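Local coordinates for CYCLIN domain-containing protein (Chaetomium thermophilum, PDB 6Z3U) that probably acts as the cyclin H subunit of the CDK-activating kinase complex, regulating the cyclin-dependent serine/threonine kinase it is bound to, at residues A[111-116]-A[144-149]; A[98-103]-A[138-143]. All blocks are in the same frame, centred on the assembly; numbering follows the deposited sequence.

Interaction 1 (A[111-116]-A[144-149]); sequences KATAAT and CKAEGA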
ATOM      1  N   LYS A 111       1.160 -13.876   3.775  1.00 37.30           N
ATOM      2  CA  LYS A 111       0.293 -15.021   3.517  1.00 32.81           C
ATOM      3  C   LYS A 111      -1.119 -14.571   3.173  1.00 33.26           C
ATOM      4  O   LYS A 111      -1.691 -14.985   2.160  1.00 36.31           O
ATOM      5  CB  LYS A 111       0.265 -15.941   4.738  1.00 37.76           C
ATOM      6  CG  LYS A 111       1.606 -16.524   5.130  1.00 46.56           C
ATOM      7  CD  LYS A 111       1.489 -17.311   6.428  1.00 43.64           C
ATOM      8  CE  LYS A 111       2.833 -17.859   6.868  1.00 52.72           C
ATOM      9  NZ  LYS A 111       2.951 -17.910   8.350  1.00 58.25           N
ATOM     10  N   ALA A 112      -1.697 -13.709   4.013  1.00 33.74           N
ATOM     11  CA  ALA A 112      -3.077 -13.290   3.806  1.00 35.31           C
ATOM     12  C   ALA A 112      -3.236 -12.532   2.495  1.00 40.29           C
ATOM     13  O   ALA A 112      -4.249 -12.683   1.801  1.00 39.29           O
ATOM     14  CB  ALA A 112      -3.541 -12.435   4.985  1.00 39.89           C
ATOM     15  N   THR A 113      -2.246 -11.708   2.137  1.00 43.55           N
ATOM     16  CA  THR A 113      -2.319 -10.973   0.879  1.00 31.67           C
ATOM     17  C   THR A 113      -2.171 -11.906  -0.316  1.00 34.84           C
ATOM     18  O   THR A 113      -2.911 -11.785  -1.300  1.00 34.03           O
ATOM     19  CB  THR A 113      -1.243  -9.891   0.842  1.00 32.26           C
ATOM     20  OG1 THR A 113      -1.545  -8.883   1.813  1.00 43.17           O
ATOM     21  CG2 THR A 113      -1.170  -9.256  -0.540  1.00 42.13           C
ATOM     22  N   ALA A 114      -1.215 -12.834  -0.254  1.00 35.47           N
ATOM     23  CA  ALA A 114      -1.040 -13.793  -1.341  1.00 30.44           C
ATOM     24  C   ALA A 114      -2.296 -14.633  -1.531  1.00 32.59           C
ATOM     25  O   ALA A 114      -2.749 -14.847  -2.661  1.00 34.31           O
ATOM     26  CB  ALA A 114       0.169 -14.685  -1.061  1.00 30.25           C
ATOM     27  N   ALA A 115      -2.867 -15.129  -0.432  1.00 38.11           N
ATOM     28  CA  ALA A 115      -4.087 -15.922  -0.532  1.00 34.49           C
ATOM     29  C   ALA A 115      -5.225 -15.108  -1.135  1.00 36.19           C
ATOM     30  O   ALA A 115      -5.970 -15.605  -1.989  1.00 38.77           O
ATOM     31  CB  ALA A 115      -4.481 -16.450   0.847  1.00 36.67           C
ATOM     32  N   THR A 116      -5.371 -13.849  -0.710  1.00 38.15           N
ATOM     33  CA  THR A 116      -6.446 -13.010  -1.231  1.00 34.82           C
ATOM     34  C   THR A 116      -6.265 -12.741  -2.721  1.00 40.73           C
ATOM     35  O   THR A 116      -7.233 -12.789  -3.489  1.00 45.02           O
ATOM     36  CB  THR A 116      -6.514 -11.697  -0.451  1.00 35.41           C
ATOM     37  OG1 THR A 116      -6.755 -11.974   0.934  1.00 35.65           O
ATOM     38  CG2 THR A 116      -7.631 -10.813  -0.989  1.00 40.32           C
ATOM     39  N   CYS A 144       4.445 -10.869  -1.619  1.00 32.13           N
ATOM     40  CA  CYS A 144       5.612 -10.265  -0.985  1.00 34.72           C
ATOM     41  C   CYS A 144       5.780  -8.819  -1.433  1.00 39.19           C
ATOM     42  O   CYS A 144       5.863  -7.902  -0.608  1.00 38.56           O
ATOM     43  CB  CYS A 144       6.867 -11.075  -1.319  1.00 38.03           C
ATOM     44  SG  CYS A 144       6.977 -12.690  -0.516  1.00 32.69           S
ATOM     45  N   LYS A 145       5.822  -8.602  -2.749  1.00 39.53           N
ATOM     46  CA  LYS A 145       6.010  -7.256  -3.276  1.00 28.41           C
ATOM     47  C   LYS A 145       4.934  -6.313  -2.757  1.00 30.45           C
ATOM     48  O   LYS A 145       5.228  -5.191  -2.327  1.00 31.09           O
ATOM     49  CB  LYS A 145       6.002  -7.300  -4.804  1.00 35.10           C
ATOM     50  CG  LYS A 145       7.144  -8.102  -5.411  1.00 30.78           C
ATOM     51  CD  LYS A 145       7.144  -8.008  -6.929  1.00 36.49           C
ATOM     52  CE  LYS A 145       8.455  -8.504  -7.513  1.00 43.03           C
ATOM     53  NZ  LYS A 145       8.462  -8.460  -9.002  1.00 45.67           N
ATOM     54  N   ALA A 146       3.677  -6.756  -2.783  1.00 31.30           N
ATOM     55  CA  ALA A 146       2.582  -5.912  -2.325  1.00 35.07           C
ATOM     56  C   ALA A 146       2.729  -5.521  -0.863  1.00 36.90           C
ATOM     57  O   ALA A 146       2.132  -4.526  -0.437  1.00 38.67           O
ATOM     58  CB  ALA A 146       1.246  -6.627  -2.539  1.00 41.62           C
ATOM     59  N   GLU A 147       3.502  -6.280  -0.083  1.00 38.41           N
ATOM     60  CA  GLU A 147       3.703  -6.005   1.333  1.00 33.35           C
ATOM     61  C   GLU A 147       5.103  -5.477   1.626  1.00 31.29           C
ATOM     62  O   GLU A 147       5.549  -5.514   2.779  1.00 37.66           O
ATOM     63  CB  GLU A 147       3.425  -7.261   2.158  1.00 28.29           C
ATOM     64  CG  GLU A 147       1.972  -7.714   2.098  1.00 36.62           C
ATOM     65  CD  GLU A 147       1.021  -6.714   2.734  1.00 41.09           C
ATOM     66  OE1 GLU A 147       1.449  -5.984   3.653  1.00 52.30           O
ATOM     67  OE2 GLU A 147      -0.154  -6.656   2.311  1.00 40.07           O
ATOM     68  N   GLY A 148       5.805  -4.988   0.609  1.00 32.29           N
ATOM     69  CA  GLY A 148       7.088  -4.353   0.809  1.00 42.13           C
ATOM     70  C   GLY A 148       8.281  -5.277   0.794  1.00 36.06           C
ATOM     71  O   GLY A 148       9.396  -4.823   1.078  1.00 41.71           O
ATOM     72  N   ALA A 149       8.093  -6.555   0.478  1.00 37.34           N
ATOM     73  CA  ALA A 149       9.184  -7.519   0.385  1.00 41.30           C
ATOM     74  C   ALA A 149       9.422  -7.829  -1.088  1.00 42.66           C
ATOM     75  O   ALA A 149       8.573  -8.439  -1.746  1.00 37.88           O
ATOM     76  CB  ALA A 149       8.861  -8.787   1.172  1.00 47.47           C
TER

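Interaction 2 (A[98-103]-A[138-143]); sequences LRAGDH and VALFFG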
ATOM      1  N   LEU A  98      -1.247 -21.465   1.685  1.00 60.26           N
ATOM      2  CA  LEU A  98      -0.933 -21.114   3.066  1.00 48.18           C
ATOM      3  C   LEU A  98       0.120 -22.050   3.643  1.00 39.35           C
ATOM      4  O   LEU A  98       1.079 -21.606   4.285  1.00 41.31           O
ATOM      5  CB  LEU A  98      -2.206 -21.146   3.914  1.00 47.35           C
ATOM      6  CG  LEU A  98      -3.274 -20.098   3.599  1.00 41.47           C
ATOM      7  CD1 LEU A  98      -4.506 -20.315   4.462  1.00 48.02           C
ATOM      8  CD2 LEU A  98      -2.727 -18.700   3.802  1.00 44.19           C
ATOM      9  N   ARG A  99      -0.041 -23.358   3.422  1.00 51.86           N
ATOM     10  CA  ARG A  99       0.972 -24.305   3.878  1.00 56.04           C
ATOM     11  C   ARG A  99       2.341 -23.940   3.316  1.00 58.28           C
ATOM     12  O   ARG A  99       3.343 -23.947   4.041  1.00 63.18           O
ATOM     13  CB  ARG A  99       0.589 -25.732   3.479  1.00 57.68           C
ATOM     14  CG  ARG A  99      -0.591 -26.313   4.252  1.00 61.26           C
ATOM     15  CD  ARG A  99      -0.683 -27.837   4.093  1.00 48.65           C
ATOM     16  NE  ARG A  99      -0.843 -28.249   2.699  1.00 58.52           N
ATOM     17  CZ  ARG A  99      -2.014 -28.399   2.080  1.00 59.15           C
ATOM     18  NH1 ARG A  99      -3.150 -28.167   2.723  1.00 58.63           N
ATOM     19  NH2 ARG A  99      -2.049 -28.776   0.807  1.00 47.50           N
ATOM     20  N   ALA A 100       2.398 -23.604   2.025  1.00 54.64           N
ATOM     21  CA  ALA A 100       3.665 -23.213   1.417  1.00 56.14           C
ATOM     22  C   ALA A 100       4.234 -21.974   2.097  1.00 52.82           C
ATOM     23  O   ALA A 100       5.448 -21.877   2.316  1.00 47.93           O
ATOM     24  CB  ALA A 100       3.471 -22.966  -0.078  1.00 55.36           C
ATOM     25  N   GLY A 101       3.371 -21.011   2.426  1.00 50.41           N
ATOM     26  CA  GLY A 101       3.829 -19.839   3.151  1.00 54.26           C
ATOM     27  C   GLY A 101       4.365 -20.178   4.529  1.00 63.51           C
ATOM     28  O   GLY A 101       5.372 -19.618   4.968  1.00 66.23           O
ATOM     29  N   ASP A 102       3.690 -21.090   5.236  1.00 61.36           N
ATOM     30  CA  ASP A 102       4.154 -21.485   6.562  1.00 62.02           C
ATOM     31  C   ASP A 102       5.550 -22.095   6.506  1.00 61.99           C
ATOM     32  O   ASP A 102       6.408 -21.775   7.337  1.00 63.21           O
ATOM     33  CB  ASP A 102       3.174 -22.477   7.193  1.00 62.51           C
ATOM     34  CG  ASP A 102       1.852 -21.836   7.571  1.00 65.69           C
ATOM     35  OD1 ASP A 102       1.752 -20.592   7.517  1.00 66.18           O
ATOM     36  OD2 ASP A 102       0.913 -22.580   7.929  1.00 68.06           O
ATOM     37  N   HIS A 103       5.798 -22.977   5.535  1.00 62.28           N
ATOM     38  CA  HIS A 103       7.105 -23.622   5.452  1.00 72.29           C
ATOM     39  C   HIS A 103       8.204 -22.625   5.108  1.00 49.62           C
ATOM     40  O   HIS A 103       9.365 -22.832   5.479  1.00 60.88           O
ATOM     41  CB  HIS A 103       7.084 -24.745   4.417  1.00 80.80           C
ATOM     42  CG  HIS A 103       8.447 -25.220   4.019  1.00 85.18           C
ATOM     43  ND1 HIS A 103       9.202 -26.057   4.812  1.00 85.72           N
ATOM     44  CD2 HIS A 103       9.200 -24.958   2.924  1.00 75.39           C
ATOM     45  CE1 HIS A 103      10.356 -26.301   4.216  1.00 91.75           C
ATOM     46  NE2 HIS A 103      10.380 -25.645   3.070  1.00 85.13           N
ATOM     47  N   VAL A 138       2.767 -17.682  -7.913  1.00 47.56           N
ATOM     48  CA  VAL A 138       2.754 -16.282  -8.329  1.00 33.71           C
ATOM     49  C   VAL A 138       2.107 -15.412  -7.260  1.00 31.74           C
ATOM     50  O   VAL A 138       2.585 -14.311  -6.961  1.00 33.92           O
ATOM     51  CB  VAL A 138       2.032 -16.139  -9.681  1.00 34.61           C
ATOM     52  CG1 VAL A 138       1.952 -14.680 -10.084  1.00 30.31           C
ATOM     53  CG2 VAL A 138       2.738 -16.963 -10.752  1.00 47.54           C
ATOM     54  N   ALA A 139       1.014 -15.892  -6.662  1.00 32.83           N
ATOM     55  CA  ALA A 139       0.332 -15.109  -5.638  1.00 30.11           C
ATOM     56  C   ALA A 139       1.209 -14.901  -4.410  1.00 36.01           C
ATOM     57  O   ALA A 139       1.107 -13.865  -3.744  1.00 34.70           O
ATOM     58  CB  ALA A 139      -0.977 -15.791  -5.242  1.00 32.41           C
ATOM     59  N   LEU A 140       2.066 -15.875  -4.090  1.00 40.97           N
ATOM     60  CA  LEU A 140       2.998 -15.702  -2.980  1.00 28.66           C
ATOM     61  C   LEU A 140       4.105 -14.718  -3.340  1.00 33.17           C
ATOM     62  O   LEU A 140       4.481 -13.871  -2.521  1.00 39.34           O
ATOM     63  CB  LEU A 140       3.592 -17.051  -2.581  1.00 33.39           C
ATOM     64  CG  LEU A 140       2.727 -17.924  -1.670  1.00 31.00           C
ATOM     65  CD1 LEU A 140       3.222 -19.360  -1.676  1.00 40.55           C
ATOM     66  CD2 LEU A 140       2.720 -17.381  -0.258  1.00 32.46           C
ATOM     67  N   PHE A 141       4.637 -14.811  -4.559  1.00 37.47           N
ATOM     68  CA  PHE A 141       5.705 -13.907  -4.969  1.00 35.72           C
ATOM     69  C   PHE A 141       5.201 -12.473  -5.074  1.00 30.06           C
ATOM     70  O   PHE A 141       5.855 -11.539  -4.597  1.00 33.93           O
ATOM     71  CB  PHE A 141       6.295 -14.365  -6.302  1.00 39.81           C
ATOM     72  CG  PHE A 141       7.446 -13.526  -6.774  1.00 34.98           C
ATOM     73  CD1 PHE A 141       8.663 -13.563  -6.116  1.00 40.65           C
ATOM     74  CD2 PHE A 141       7.313 -12.707  -7.882  1.00 32.19           C
ATOM     75  CE1 PHE A 141       9.724 -12.794  -6.550  1.00 36.52           C
ATOM     76  CE2 PHE A 141       8.370 -11.940  -8.322  1.00 35.54           C
ATOM     77  CZ  PHE A 141       9.577 -11.983  -7.656  1.00 36.73           C
ATOM     78  N   PHE A 142       4.041 -12.278  -5.702  1.00 29.45           N
ATOM     79  CA  PHE A 142       3.485 -10.935  -5.819  1.00 30.56           C
ATOM     80  C   PHE A 142       2.961 -10.431  -4.479  1.00 37.50           C
ATOM     81  O   PHE A 142       2.956  -9.219  -4.232  1.00 37.68           O
ATOM     82  CB  PHE A 142       2.378 -10.925  -6.872  1.00 25.63           C
ATOM     83  CG  PHE A 142       2.118  -9.572  -7.467  1.00 31.71           C
ATOM     84  CD1 PHE A 142       3.102  -8.919  -8.190  1.00 36.36           C
ATOM     85  CD2 PHE A 142       0.885  -8.959  -7.318  1.00 38.25           C
ATOM     86  CE1 PHE A 142       2.866  -7.676  -8.744  1.00 37.68           C
ATOM     87  CE2 PHE A 142       0.642  -7.716  -7.871  1.00 38.37           C
ATOM     88  CZ  PHE A 142       1.633  -7.075  -8.585  1.00 40.36           C
ATOM     89  N   GLY A 143       2.521 -11.338  -3.604  1.00 39.50           N
ATOM     90  CA  GLY A 143       2.103 -10.926  -2.274  1.00 33.50           C
ATOM     91  C   GLY A 143       3.237 -10.320  -1.472  1.00 28.30           C
ATOM     92  O   GLY A 143       3.036  -9.366  -0.716  1.00 28.77           O
TER

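Interaction 1 (A[111-116]-A[144-149])
Glu147 reaches back across the gap to Thr113, and the contact centres on that threonine, which meets Glu147 with its hydroxyl and Ala146 with its methyl. From CB of Glu147, chi1 (-65°) sets CG anti to the carbonyl carbon and beside the backbone N, and the chain bends again about CB-CG (chi2 -65°), swinging the carboxylate toward helix 108-124. Glu147 CG lies 3.7 Å from Thr113 OG1 and a little farther from Thr113 CB. At the tip, OE2 of Glu147 is the oxygen that does the touching, 2.7 Å from OG1 of Thr113, a hydrogen-bond distance. The hydroxyl has a single proton, and His187 NE2 and Glu109 O are further hydrogen-bonding partners of OG1. Thr113 comes from the opposite direction, and its methyl CG2, anti to its backbone N, faces the CB of Ala146 at 4.1 Å, adding an apolar patch next to the polar one. An alanine in place of Glu147 would remove the carboxylate and would probably leave the Thr113 hydroxyl without its mate on this loop. Behind the glutamate the helix ends in a Schellman motif: Ala149 N bonds to Cys144 O, Gly148 N bonds to Lys145 O, and Gly148, with positive phi, is the C' residue. This is packing inside the cyclin fold, where the C-terminal end of helix 132-146 meets the first turns of helix 108-124. Ala146 also rests on Phe117 of helix 108-124, and other faces of helix 108-124 meet helices 83-103 and 230-233, while Lys145 and the carbonyl of Ala146 face the neighbouring kinase chain.

Interaction 2 (A[98-103]-A[138-143])
Ala100 and Gly101 receive the side chain of Leu140 in a helix-helix contact within the all-helical cyclin fold, joining the last turns of helix 83-103 to the middle of helix 132-146. Along the first segment, Leu98 comes first; its CB points away from helix 132-146, and the side chain packs on Ala115 of helix 108-124 and on Leu226 and Ile227 of helix 224-227. Two residues on, the chain turns to face its partner: the CB of Ala100 points toward helix 132-146, and its methyl meets Leu140 and also touches Phe160. Gly101 comes next and has no side chain, so its backbone itself forms the surface. It is also the point of closest backbone approach, its CA lying 7.4 Å from the CA of Leu140. A CB modelled on Gly101 would lie 3.8 Å from Leu140 CD2, near enough to stand between that methyl and the backbone; with glycine here, CD2 faces the bare CA instead. Beyond Gly101 the last residues of the helix turn from the interface. From the second segment Leu140 alone reaches across. Its chi1 of -81° holds CG beside the backbone N and anti to the carbonyl carbon, and chi2 of 164° then sets the two methyls at the fork against Ala100 and Gly101. Met106, Phe160 and Ala114 also pack against this side chain. The two methyls of Leu140 divide the first helix between them: CD2 lies 4.3 Å from Gly101 CA, and CD1 lies 4.0 Å from Ala100 CB.

In the fold
Both contacts are buried and share helix 132-146: interaction 1 uses its C-terminal end and the turn beyond, interaction 2 its middle. Their other partners, helices 108-124 and 83-103, follow one another in the chain, so the two contacts bind three helices of the cyclin fold, with centres about 8 Å apart. Chemistry changes with position. Where the helix runs out, at partly exposed Glu147, a carboxylate meets a hydroxyl; farther back along the helix, interaction 2 is wholly apolar. Ala114 packs on the backbone of Ala139 and Leu140, and the salt bridge from Lys111 NZ to Asp102 OD1, 3.1 Å, ties the first segments of both contacts together.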